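Local coordinates for protein acetylene hydratase (Pelobacter acetylenicus, PDB 2E7Z) that catalyses the hydration of acetylene to acetaldehyde, a non-redox reaction carried out with a tungsten-bis(molybdopterin guanine dinucleotide) cofactor and a [4Fe-4S] cluster, at residues R53-R58 / Y612-I617; E89-I94 / V500-E505; A393-M398 / M418-Q423. All coordinates share one frame; numbering follows the deposited sequence.

The three contacts differ in depth and in chemistry. Interaction 3 is a buried contact: its two touching residues form an aromatic pair between helix 391-400 and a loop that hydrogen-bonds the pterin of an MGD. Interactions 1 and 2 are only partly buried, and each sets a side-chain N-H against a backbone carbonyl beside an apolar or CH-pi contact. Interaction 1 joins two loops, whereas interaction 2 joins helix 80-98 to the end of helix 491-501, away from the annotated sites. Along the chain the contacts are nested, 3 within 2 and 2 within 1. They share no element, and the nearest atoms of interactions 1 and 3 remain about 6 Å apart.

Interaction 1: R53-R58 / Y612-I617; sequences RTHKDR and YHQPGI
His55 and Pro615 are joined by the one hydrogen bond between segments 53-58 and 612-617. His55 NE2 donates to Pro615 O over 2.7 Å, with an N-H...O angle of 153°. The acceptor lies in the imidazole plane to within 2°, and the nitrogen approaches in the carbonyl plane on a lone pair of the oxygen. The bond therefore lies in both planes, though it is somewhat bent at the hydrogen. At the other ring nitrogen, His55 ND1 accepts the backbone N of Asp57 at 3.0 Å, so the imidazole is gripped at both nitrogens and its rotation is fixed. This second bond lies inside the type I turn from His55 to Arg58, which Arg58 N closes by bonding to His55 O.

The apolar part of the contact is a CH-pi interaction. Gln614 CB stands over one face of the His55 ring, 3.7 Å from its centroid, and comes to 3.5 Å from His55 NE2. The His55 ring reaches this place with CG anti to the backbone N (chi1 -160°). The Gln614 chain bends at chi2, and its amide leads away from the histidine. Pro615 CD adds a looser touch, 4.1 Å from His55 NE2.

Gln614 also packs on Phe442, and its side chain lies about 6 Å from a bound MGD. Among its neighbours, the contact joins the loop between helix 49-53 and strand 63-65 to the loop that runs from strand 596-600 into helix 617-621.

Interaction 2: E89-I94 / V500-E505; sequences EKLKKI and VRMGLE
Met502 CE fits between Leu91 and Lys92 of helix 80-98, and the apolar packing gathers round it. The methyl lies 3.7 Å from Leu91 CD2 and equally 3.7 Å from Lys92 CG, while Met502 SD approaches the same Lys92 CG at 3.8 Å. Bends at chi2 (-56°) and chi3 (-72°) fold the methionine chain and bring its end nearer the helix. It meets Leu91 at about a right angle but runs alongside Lys92 in the opposite direction. Met502 also touches Ala88 and Ile95 of helix 80-98, and Phe122 and Leu126 of helix 118-126.

On the solvent side a single short hydrogen bond makes the link. Lys92, an exposed residue, extends beyond CG until its NZ donates to Arg501 O at 2.8 Å, meeting the carbonyl nearly end-on (C=O...N angle 164°). An ammonium on a last-turn carbonyl is consistent with favourable charge at a helix C-terminus. The Arg501 side chain leads away from segment 89-94 and forms salt bridges with Asp85 and Asp81, earlier on helix 80-98, and with Glu497.

Gly503 is the first residue after helix 491-501 to leave helical angles. Its positive phi and two bonds back into the last turn, one of them Gly503 N to Val500 O, make a Schellman motif, a C-terminal helix cap set here against helix 80-98.

Interaction 3: A393-M398 / M418-Q423; sequences ALFTAM and MGYANQ. With MGD (2-amino-5,6-dimercapto-7-methyl-3,7,8a,9-tetrahydro-8-oxa-1,3,9,10-tetraaza-anthracen-4-one guanosine dinucleotide), chain E.
Phe395 turns its edge toward the face of Tyr420 in an offset edge-to-face pair. The ring centroids are 5.4 Å apart and the planes meet at 65°, short of the perpendicular. Phe395 CE2 leads the approach: it comes to 3.6 Å from Tyr420 CD1 and 3.9 Å from Tyr420 CG. Phe395 CZ follows at 3.9 Å from Tyr420 CD1, so the touching lies along one side of the tyrosine ring and is not centred on it.

The two side chains share a first-torsion setting. In each, CG stands beside the backbone N and opposite the carbonyl carbon (chi1 -72° for Phe395, with Tyr420 close to it), and each CB already points at the other segment. With chi2 at 88°, the plane of the Tyr420 ring is turned about perpendicular to the plane through its CA, CB and CG. The phenol continues past the phenylalanine to Ser106, with which Tyr420 OH is hydrogen-bonded.

The tyrosine belongs to a cofactor-binding loop of the molybdopterin oxidoreductase fold, between strand 408-412 and helix 423-431, and the pair joins that loop to helix 391-400. The loop serves the pterin through its backbone: MGD N22 donates to Gly419 O at 2.9 Å, and MGD N19 donates to Tyr420 O at 2.8 Å. Two nearly straight bonds from neighbouring carbonyls thus hold one edge of the pterin, while the Tyr420 side chain packs on helix 391-400.

Phe395 also rests on Asn425 and Ala426 of helix 423-431, which follows the loop directly.

Interaction 1: R53-R58 / Y612-I617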
loop_
_atom_site.group_PDB
_atom_site.type_symbol
_atom_site.label_atom_id
_atom_site.label_comp_id
_atom_site.label_asym_id
_atom_site.label_seq_id
_atom_site.Cartn_x
_atom_site.Cartn_y
_atom_site.Cartn_z
ATOM N N ARG A 53 14.340 -16.830 5.209
ATOM C CA ARG A 53 15.630 -16.642 4.548
ATOM C C ARG A 53 16.305 -17.980 4.178
ATOM O O ARG A 53 16.960 -18.090 3.131
ATOM C CB ARG A 53 16.573 -15.792 5.404
ATOM C CG ARG A 53 17.850 -15.430 4.678
ATOM C CD ARG A 53 18.926 -14.974 5.642
ATOM N NE ARG A 53 19.737 -16.077 6.168
ATOM C CZ ARG A 53 20.776 -16.611 5.527
ATOM N NH1 ARG A 53 21.133 -16.181 4.319
ATOM N NH2 ARG A 53 21.486 -17.564 6.129
ATOM N N THR A 54 16.168 -18.987 5.052
ATOM C CA THR A 54 16.823 -20.279 4.828
ATOM C C THR A 54 15.872 -21.366 4.350
ATOM O O THR A 54 16.228 -22.546 4.371
ATOM C CB THR A 54 17.594 -20.781 6.090
ATOM O OG1 THR A 54 16.663 -21.034 7.146
ATOM C CG2 THR A 54 18.576 -19.718 6.541
ATOM N N HIS A 55 14.664 -20.998 3.951
ATOM C CA HIS A 55 13.660 -21.992 3.591
ATOM C C HIS A 55 14.154 -22.861 2.451
ATOM O O HIS A 55 14.746 -22.348 1.490
ATOM C CB HIS A 55 12.323 -21.321 3.212
ATOM C CG HIS A 55 11.186 -22.277 3.319
ATOM N ND1 HIS A 55 10.881 -23.174 2.323
ATOM C CD2 HIS A 55 10.332 -22.528 4.335
ATOM C CE1 HIS A 55 9.885 -23.949 2.727
ATOM N NE2 HIS A 55 9.518 -23.559 3.932
ATOM N N LYS A 56 13.931 -24.180 2.538
ATOM C CA LYS A 56 14.404 -25.068 1.468
ATOM C C LYS A 56 13.800 -24.749 0.109
ATOM O O LYS A 56 14.419 -25.027 -0.911
ATOM C CB LYS A 56 14.169 -26.551 1.805
ATOM C CG LYS A 56 12.710 -26.938 1.935
ATOM C CD LYS A 56 12.530 -28.407 2.315
ATOM C CE LYS A 56 13.132 -29.356 1.282
ATOM N NZ LYS A 56 12.378 -29.375 -0.008
ATOM N N ASP A 57 12.616 -24.121 0.092
ATOM C CA ASP A 57 11.959 -23.771 -1.188
ATOM C C ASP A 57 12.325 -22.396 -1.708
ATOM O O ASP A 57 11.795 -21.972 -2.747
ATOM C CB ASP A 57 10.440 -23.921 -1.086
ATOM C CG ASP A 57 10.029 -25.350 -0.750
ATOM O OD1 ASP A 57 10.695 -26.272 -1.265
ATOM O OD2 ASP A 57 9.058 -25.537 0.016
ATOM N N ARG A 58 13.203 -21.680 -0.999
ATOM C CA ARG A 58 13.611 -20.361 -1.480
ATOM C C ARG A 58 14.312 -20.505 -2.831
ATOM O O ARG A 58 15.123 -21.416 -3.056
ATOM C CB ARG A 58 14.523 -19.692 -0.449
ATOM C CG ARG A 58 14.930 -18.286 -0.853
ATOM C CD ARG A 58 15.726 -17.608 0.227
ATOM N NE ARG A 58 16.221 -16.316 -0.332
ATOM C CZ ARG A 58 17.234 -15.596 0.169
ATOM N NH1 ARG A 58 17.866 -15.977 1.281
ATOM N NH2 ARG A 58 17.640 -14.475 -0.430
ATOM N N TYR A 612 4.969 -15.789 3.425
ATOM C CA TYR A 612 5.256 -16.678 4.578
ATOM C C TYR A 612 4.264 -17.827 4.710
ATOM O O TYR A 612 4.131 -18.427 5.796
ATOM C CB TYR A 612 5.445 -15.933 5.934
ATOM C CG TYR A 612 6.117 -14.609 5.779
ATOM C CD1 TYR A 612 7.184 -14.451 4.887
ATOM C CD2 TYR A 612 5.648 -13.497 6.476
ATOM C CE1 TYR A 612 7.771 -13.187 4.696
ATOM C CE2 TYR A 612 6.213 -12.254 6.305
ATOM C CZ TYR A 612 7.261 -12.090 5.395
ATOM O OH TYR A 612 7.792 -10.831 5.191
ATOM N N HIS A 613 3.591 -18.176 3.612
ATOM C CA HIS A 613 2.762 -19.396 3.607
ATOM C C HIS A 613 3.555 -20.691 3.350
ATOM O O HIS A 613 2.975 -21.781 3.373
ATOM C CB HIS A 613 1.602 -19.254 2.604
ATOM C CG HIS A 613 0.676 -18.118 2.898
ATOM N ND1 HIS A 613 0.112 -17.925 4.146
ATOM C CD2 HIS A 613 0.163 -17.151 2.096
ATOM C CE1 HIS A 613 -0.668 -16.857 4.108
ATOM N NE2 HIS A 613 -0.669 -16.383 2.875
ATOM N N GLN A 614 4.853 -20.585 3.057
ATOM C CA GLN A 614 5.698 -21.778 2.881
ATOM C C GLN A 614 5.623 -22.650 4.154
ATOM O O GLN A 614 5.461 -22.097 5.249
ATOM C CB GLN A 614 7.143 -21.351 2.607
ATOM C CG GLN A 614 7.390 -20.954 1.162
ATOM C CD GLN A 614 6.830 -19.556 0.824
ATOM O OE1 GLN A 614 6.691 -18.677 1.704
ATOM N NE2 GLN A 614 6.516 -19.347 -0.455
ATOM N N PRO A 615 5.703 -24.004 4.016
ATOM C CA PRO A 615 5.670 -24.861 5.196
ATOM C C PRO A 615 6.653 -24.384 6.259
ATOM O O PRO A 615 7.832 -24.172 5.971
ATOM C CB PRO A 615 6.074 -26.236 4.646
ATOM C CG PRO A 615 5.528 -26.248 3.259
ATOM C CD PRO A 615 5.757 -24.800 2.773
ATOM N N GLY A 616 6.161 -24.205 7.479
ATOM C CA GLY A 616 7.013 -23.797 8.584
ATOM C C GLY A 616 6.212 -23.273 9.739
ATOM O O GLY A 616 4.963 -23.302 9.721
ATOM N N ILE A 617 6.927 -22.770 10.742
ATOM C CA ILE A 617 6.319 -22.273 11.975
ATOM C C ILE A 617 5.258 -21.202 11.742
ATOM O O ILE A 617 4.193 -21.241 12.360
ATOM C CB ILE A 617 7.407 -21.828 13.019
ATOM C CG1 ILE A 617 6.779 -21.450 14.372
ATOM C CG2 ILE A 617 8.322 -20.736 12.451
ATOM C CD1 ILE A 617 7.771 -21.441 15.536
#

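Interaction 2: E89-I94 / V500-E505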
loop_
_atom_site.group_PDB
_atom_site.type_symbol
_atom_site.label_atom_id
_atom_site.label_comp_id
_atom_site.label_asym_id
_atom_site.label_seq_id
_atom_site.Cartn_x
_atom_site.Cartn_y
_atom_site.Cartn_z
ATOM N N GLU A 89 17.562 -9.402 -24.848
ATOM C CA GLU A 89 17.303 -9.704 -26.247
ATOM C C GLU A 89 15.797 -9.716 -26.547
ATOM O O GLU A 89 15.349 -9.135 -27.536
ATOM C CB GLU A 89 17.909 -11.057 -26.621
ATOM C CG GLU A 89 17.616 -11.484 -28.061
ATOM C CD GLU A 89 18.014 -12.929 -28.338
ATOM O OE1 GLU A 89 18.284 -13.698 -27.374
ATOM O OE2 GLU A 89 18.049 -13.300 -29.533
ATOM N N LYS A 90 15.026 -10.386 -25.687
ATOM C CA LYS A 90 13.585 -10.466 -25.899
ATOM C C LYS A 90 12.891 -9.117 -25.695
ATOM O O LYS A 90 12.001 -8.752 -26.457
ATOM C CB LYS A 90 12.959 -11.529 -24.999
ATOM C CG LYS A 90 11.471 -11.725 -25.253
ATOM C CD LYS A 90 11.007 -13.173 -25.072
ATOM C CE LYS A 90 9.888 -13.491 -26.062
ATOM N NZ LYS A 90 9.219 -14.783 -25.809
ATOM N N LEU A 91 13.305 -8.369 -24.673
ATOM C CA LEU A 91 12.741 -7.046 -24.452
ATOM C C LEU A 91 13.018 -6.100 -25.634
ATOM O O LEU A 91 12.155 -5.328 -26.030
ATOM C CB LEU A 91 13.316 -6.456 -23.173
ATOM C CG LEU A 91 12.767 -5.097 -22.745
ATOM C CD1 LEU A 91 11.279 -5.211 -22.497
ATOM C CD2 LEU A 91 13.515 -4.651 -21.501
ATOM N N LYS A 92 14.230 -6.159 -26.192
ATOM C CA LYS A 92 14.530 -5.338 -27.370
ATOM C C LYS A 92 13.575 -5.640 -28.522
ATOM O O LYS A 92 13.088 -4.727 -29.189
ATOM C CB LYS A 92 15.974 -5.560 -27.840
ATOM C CG LYS A 92 16.992 -4.871 -26.962
ATOM C CD LYS A 92 18.406 -5.355 -27.311
ATOM C CE LYS A 92 19.428 -4.705 -26.410
ATOM N NZ LYS A 92 20.808 -5.194 -26.727
ATOM N N LYS A 93 13.310 -6.919 -28.760
ATOM C CA LYS A 93 12.380 -7.316 -29.825
ATOM C C LYS A 93 10.964 -6.821 -29.551
ATOM O O LYS A 93 10.276 -6.327 -30.462
ATOM C CB LYS A 93 12.379 -8.843 -30.022
ATOM C CG LYS A 93 13.668 -9.375 -30.638
ATOM C CD LYS A 93 13.706 -10.910 -30.603
ATOM C CE LYS A 93 12.766 -11.541 -31.636
ATOM N NZ LYS A 93 13.068 -11.079 -33.040
ATOM N N ILE A 94 10.537 -6.947 -28.294
ATOM C CA ILE A 94 9.213 -6.504 -27.904
ATOM C C ILE A 94 9.070 -4.979 -28.090
ATOM O O ILE A 94 8.079 -4.476 -28.665
ATOM C CB ILE A 94 8.896 -6.960 -26.464
ATOM C CG1 ILE A 94 8.718 -8.483 -26.452
ATOM C CG2 ILE A 94 7.640 -6.245 -25.944
ATOM C CD1 ILE A 94 8.751 -9.067 -25.043
ATOM N N VAL A 500 22.575 -1.850 -18.784
ATOM C CA VAL A 500 23.774 -1.935 -19.621
ATOM C C VAL A 500 23.462 -2.628 -20.951
ATOM O O VAL A 500 23.822 -2.124 -22.025
ATOM C CB VAL A 500 24.931 -2.621 -18.863
ATOM C CG1 VAL A 500 26.100 -2.944 -19.804
ATOM C CG2 VAL A 500 25.393 -1.755 -17.674
ATOM N N ARG A 501 22.738 -3.740 -20.890
ATOM C CA ARG A 501 22.395 -4.487 -22.106
ATOM C C ARG A 501 21.437 -3.753 -23.023
ATOM O O ARG A 501 21.402 -4.017 -24.219
ATOM C CB ARG A 501 21.845 -5.867 -21.751
ATOM C CG ARG A 501 22.881 -6.791 -21.116
ATOM C CD ARG A 501 22.196 -7.974 -20.438
ATOM N NE ARG A 501 23.113 -9.033 -20.025
ATOM C CZ ARG A 501 23.883 -8.988 -18.939
ATOM N NH1 ARG A 501 23.864 -7.919 -18.119
ATOM N NH2 ARG A 501 24.662 -10.020 -18.667
ATOM N N MET A 502 20.658 -2.846 -22.460
ATOM C CA MET A 502 19.726 -2.029 -23.236
ATOM C C MET A 502 20.380 -0.762 -23.783
ATOM O O MET A 502 19.697 0.065 -24.383
ATOM C CB MET A 502 18.481 -1.670 -22.386
ATOM C CG MET A 502 17.681 -2.917 -21.896
ATOM S SD MET A 502 17.136 -4.044 -23.214
ATOM C CE MET A 502 15.819 -3.057 -23.990
ATOM N N GLY A 503 21.682 -0.600 -23.541
ATOM C CA GLY A 503 22.458 0.521 -24.084
ATOM C C GLY A 503 22.525 1.774 -23.217
ATOM O O GLY A 503 22.896 2.860 -23.687
ATOM N N LEU A 504 22.157 1.628 -21.945
ATOM C CA LEU A 504 22.008 2.752 -21.040
ATOM C C LEU A 504 23.118 2.877 -19.979
ATOM O O LEU A 504 22.943 3.601 -18.991
ATOM C CB LEU A 504 20.646 2.663 -20.338
ATOM C CG LEU A 504 19.426 2.602 -21.255
ATOM C CD1 LEU A 504 18.209 2.309 -20.413
ATOM C CD2 LEU A 504 19.255 3.925 -22.038
ATOM N N GLU A 505 24.262 2.218 -20.183
ATOM C CA GLU A 505 25.345 2.218 -19.204
ATOM C C GLU A 505 25.750 3.612 -18.721
ATOM O O GLU A 505 26.043 3.835 -17.552
ATOM C CB GLU A 505 26.565 1.473 -19.758
ATOM C CG GLU A 505 27.250 2.107 -20.954
ATOM C CD GLU A 505 28.311 1.177 -21.547
ATOM O OE1 GLU A 505 29.492 1.580 -21.593
ATOM O OE2 GLU A 505 27.968 0.034 -21.949
#

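Interaction 3: A393-M398 / M418-Q423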
loop_
_atom_site.group_PDB
_atom_site.type_symbol
_atom_site.label_atom_id
_atom_site.label_comp_id
_atom_site.label_asym_id
_atom_site.label_seq_id
_atom_site.Cartn_x
_atom_site.Cartn_y
_atom_site.Cartn_z
ATOM N N ALA A 393 -6.420 -0.637 -16.090
ATOM C CA ALA A 393 -5.998 -0.297 -17.452
ATOM C C ALA A 393 -4.796 -1.138 -17.884
ATOM O O ALA A 393 -4.714 -1.570 -19.046
ATOM C CB ALA A 393 -5.671 1.179 -17.583
ATOM N N LEU A 394 -3.859 -1.346 -16.958
ATOM C CA LEU A 394 -2.657 -2.093 -17.319
ATOM C C LEU A 394 -2.992 -3.553 -17.664
ATOM O O LEU A 394 -2.580 -4.065 -18.716
ATOM C CB LEU A 394 -1.640 -2.024 -16.189
ATOM C CG LEU A 394 -0.358 -2.814 -16.451
ATOM C CD1 LEU A 394 0.397 -2.306 -17.738
ATOM C CD2 LEU A 394 0.510 -2.750 -15.216
ATOM N N PHE A 395 -3.724 -4.233 -16.771
ATOM C CA PHE A 395 -4.051 -5.634 -17.039
ATOM C C PHE A 395 -4.972 -5.758 -18.237
ATOM O O PHE A 395 -4.898 -6.684 -19.010
ATOM C CB PHE A 395 -4.629 -6.326 -15.797
ATOM C CG PHE A 395 -3.600 -6.583 -14.733
ATOM C CD1 PHE A 395 -2.554 -7.481 -14.948
ATOM C CD2 PHE A 395 -3.671 -5.917 -13.519
ATOM C CE1 PHE A 395 -1.608 -7.708 -13.952
ATOM C CE2 PHE A 395 -2.747 -6.118 -12.517
ATOM C CZ PHE A 395 -1.707 -7.021 -12.730
ATOM N N THR A 396 -5.835 -4.766 -18.432
ATOM C CA THR A 396 -6.698 -4.796 -19.613
ATOM C C THR A 396 -5.900 -4.641 -20.901
ATOM O O THR A 396 -6.175 -5.322 -21.882
ATOM C CB THR A 396 -7.800 -3.735 -19.492
ATOM O OG1 THR A 396 -8.635 -4.101 -18.392
ATOM C CG2 THR A 396 -8.643 -3.659 -20.738
ATOM N N ALA A 397 -4.870 -3.801 -20.886
ATOM C CA ALA A 397 -4.047 -3.654 -22.093
ATOM C C ALA A 397 -3.270 -4.934 -22.325
ATOM O O ALA A 397 -3.135 -5.402 -23.447
ATOM C CB ALA A 397 -3.108 -2.470 -21.948
ATOM N N MET A 398 -2.768 -5.505 -21.238
ATOM C CA MET A 398 -2.101 -6.814 -21.327
ATOM C C MET A 398 -3.003 -7.885 -21.950
ATOM O O MET A 398 -2.582 -8.622 -22.856
ATOM C CB MET A 398 -1.606 -7.265 -19.954
ATOM C CG MET A 398 -0.455 -6.400 -19.460
ATOM S SD MET A 398 -0.173 -6.595 -17.675
ATOM C CE MET A 398 0.472 -8.300 -17.620
ATOM N N MET A 418 -2.105 -11.741 -7.685
ATOM C CA MET A 418 -2.989 -11.753 -6.523
ATOM C C MET A 418 -3.075 -10.416 -5.803
ATOM O O MET A 418 -3.716 -10.339 -4.741
ATOM C CB MET A 418 -2.501 -12.830 -5.519
ATOM C CG MET A 418 -2.769 -14.284 -5.966
ATOM S SD MET A 418 -1.976 -15.555 -4.938
ATOM C CE MET A 418 -2.369 -15.065 -3.242
ATOM N N GLY A 419 -2.443 -9.380 -6.373
ATOM C CA GLY A 419 -2.171 -8.154 -5.622
ATOM C C GLY A 419 -3.072 -6.997 -5.973
ATOM O O GLY A 419 -2.865 -5.872 -5.489
ATOM N N TYR A 420 -4.081 -7.239 -6.816
ATOM C CA TYR A 420 -4.986 -6.176 -7.267
ATOM C C TYR A 420 -6.430 -6.681 -7.134
ATOM O O TYR A 420 -6.758 -7.309 -6.141
ATOM C CB TYR A 420 -4.604 -5.692 -8.680
ATOM C CG TYR A 420 -3.180 -5.169 -8.751
ATOM C CD1 TYR A 420 -2.105 -6.037 -9.013
ATOM C CD2 TYR A 420 -2.904 -3.810 -8.531
ATOM C CE1 TYR A 420 -0.789 -5.568 -9.057
ATOM C CE2 TYR A 420 -1.586 -3.327 -8.611
ATOM C CZ TYR A 420 -0.548 -4.212 -8.875
ATOM O OH TYR A 420 0.714 -3.713 -8.925
ATOM N N ALA A 421 -7.302 -6.344 -8.075
ATOM C CA ALA A 421 -8.632 -6.926 -8.139
ATOM C C ALA A 421 -8.693 -7.866 -9.353
ATOM O O ALA A 421 -7.663 -8.168 -9.969
ATOM C CB ALA A 421 -9.679 -5.830 -8.225
ATOM N N ASN A 422 -9.892 -8.357 -9.679
ATOM C CA ASN A 422 -10.150 -9.062 -10.938
ATOM C C ASN A 422 -8.971 -9.983 -11.324
ATOM O O ASN A 422 -8.336 -9.804 -12.375
ATOM C CB ASN A 422 -10.510 -8.056 -12.040
ATOM C CG ASN A 422 -11.111 -8.745 -13.269
ATOM O OD1 ASN A 422 -11.274 -9.980 -13.302
ATOM N ND2 ASN A 422 -11.428 -7.953 -14.280
ATOM N N GLN A 423 -8.707 -10.960 -10.464
ATOM C CA GLN A 423 -7.589 -11.852 -10.641
ATOM C C GLN A 423 -7.679 -12.622 -11.948
ATOM O O GLN A 423 -6.661 -12.928 -12.548
ATOM C CB GLN A 423 -7.507 -12.795 -9.453
ATOM C CG GLN A 423 -6.317 -13.754 -9.486
ATOM C CD GLN A 423 -6.141 -14.401 -8.135
ATOM O OE1 GLN A 423 -6.222 -13.720 -7.120
ATOM N NE2 GLN A 423 -5.878 -15.704 -8.117
HETATM P PB MGD E . 2.348 -9.454 -2.210
HETATM O O1B MGD E . 1.293 -9.282 -3.274
HETATM O O2B MGD E . 2.216 -10.534 -1.200
HETATM O O3B MGD E . 2.550 -8.105 -1.365
HETATM O O3A MGD E . 1.528 -5.871 -1.891
HETATM P PA MGD E . 2.958 -6.615 -1.807
HETATM O O1A MGD E . 3.793 -6.095 -0.675
HETATM O O2A MGD E . 3.497 -6.598 -3.206
HETATM O "O5'" MGD E . 3.741 -9.636 -3.003
HETATM C "C5'" MGD E . 4.960 -9.410 -2.316
HETATM C "C4'" MGD E . 5.978 -10.341 -2.945
HETATM O "O4'" MGD E . 7.273 -9.922 -2.490
HETATM C "C3'" MGD E . 5.870 -11.785 -2.464
HETATM O "O3'" MGD E . 5.721 -12.645 -3.606
HETATM C "C2'" MGD E . 7.167 -12.085 -1.683
HETATM O "O2'" MGD E . 7.689 -13.423 -1.799
HETATM C "C1'" MGD E . 8.108 -11.088 -2.304
HETATM N N9 MGD E . 9.213 -10.613 -1.457
HETATM C C8 MGD E . 9.177 -10.329 -0.131
HETATM N N7 MGD E . 10.349 -9.820 0.280
HETATM C C5 MGD E . 11.129 -9.707 -0.818
HETATM C C6 MGD E . 12.474 -9.246 -1.116
HETATM O O6 MGD E . 13.216 -8.788 -0.222
HETATM N N1 MGD E . 12.850 -9.305 -2.405
HETATM C C2 MGD E . 12.134 -9.834 -3.392
HETATM N N2 MGD E . 12.644 -9.830 -4.657
HETATM N N3 MGD E . 10.899 -10.282 -3.189
HETATM C C4 MGD E . 10.379 -10.227 -1.946
HETATM C C10 MGD E . 0.992 -5.322 -0.687
HETATM C C11 MGD E . -0.128 -4.389 -1.096
HETATM O O11 MGD E . -1.147 -5.227 -1.638
HETATM C C12 MGD E . -0.634 -3.627 0.104
HETATM S S12 MGD E . 0.499 -2.767 1.053
HETATM C C13 MGD E . -1.946 -3.574 0.385
HETATM S S13 MGD E . -2.542 -2.832 1.798
HETATM C C14 MGD E . -2.993 -4.179 -0.499
HETATM N N15 MGD E . -3.612 -5.350 0.102
HETATM C C16 MGD E . -4.488 -5.994 -0.721
HETATM C C17 MGD E . -5.684 -6.711 -0.258
HETATM O O17 MGD E . -5.968 -6.751 0.960
HETATM N N18 MGD E . -6.458 -7.306 -1.188
HETATM C C19 MGD E . -6.187 -7.272 -2.517
HETATM N N19 MGD E . -6.998 -7.894 -3.398
HETATM N N20 MGD E . -5.099 -6.658 -2.999
HETATM C C21 MGD E . -4.259 -6.016 -2.177
HETATM N N22 MGD E . -3.198 -5.382 -2.682
HETATM C C23 MGD E . -2.367 -4.527 -1.860
#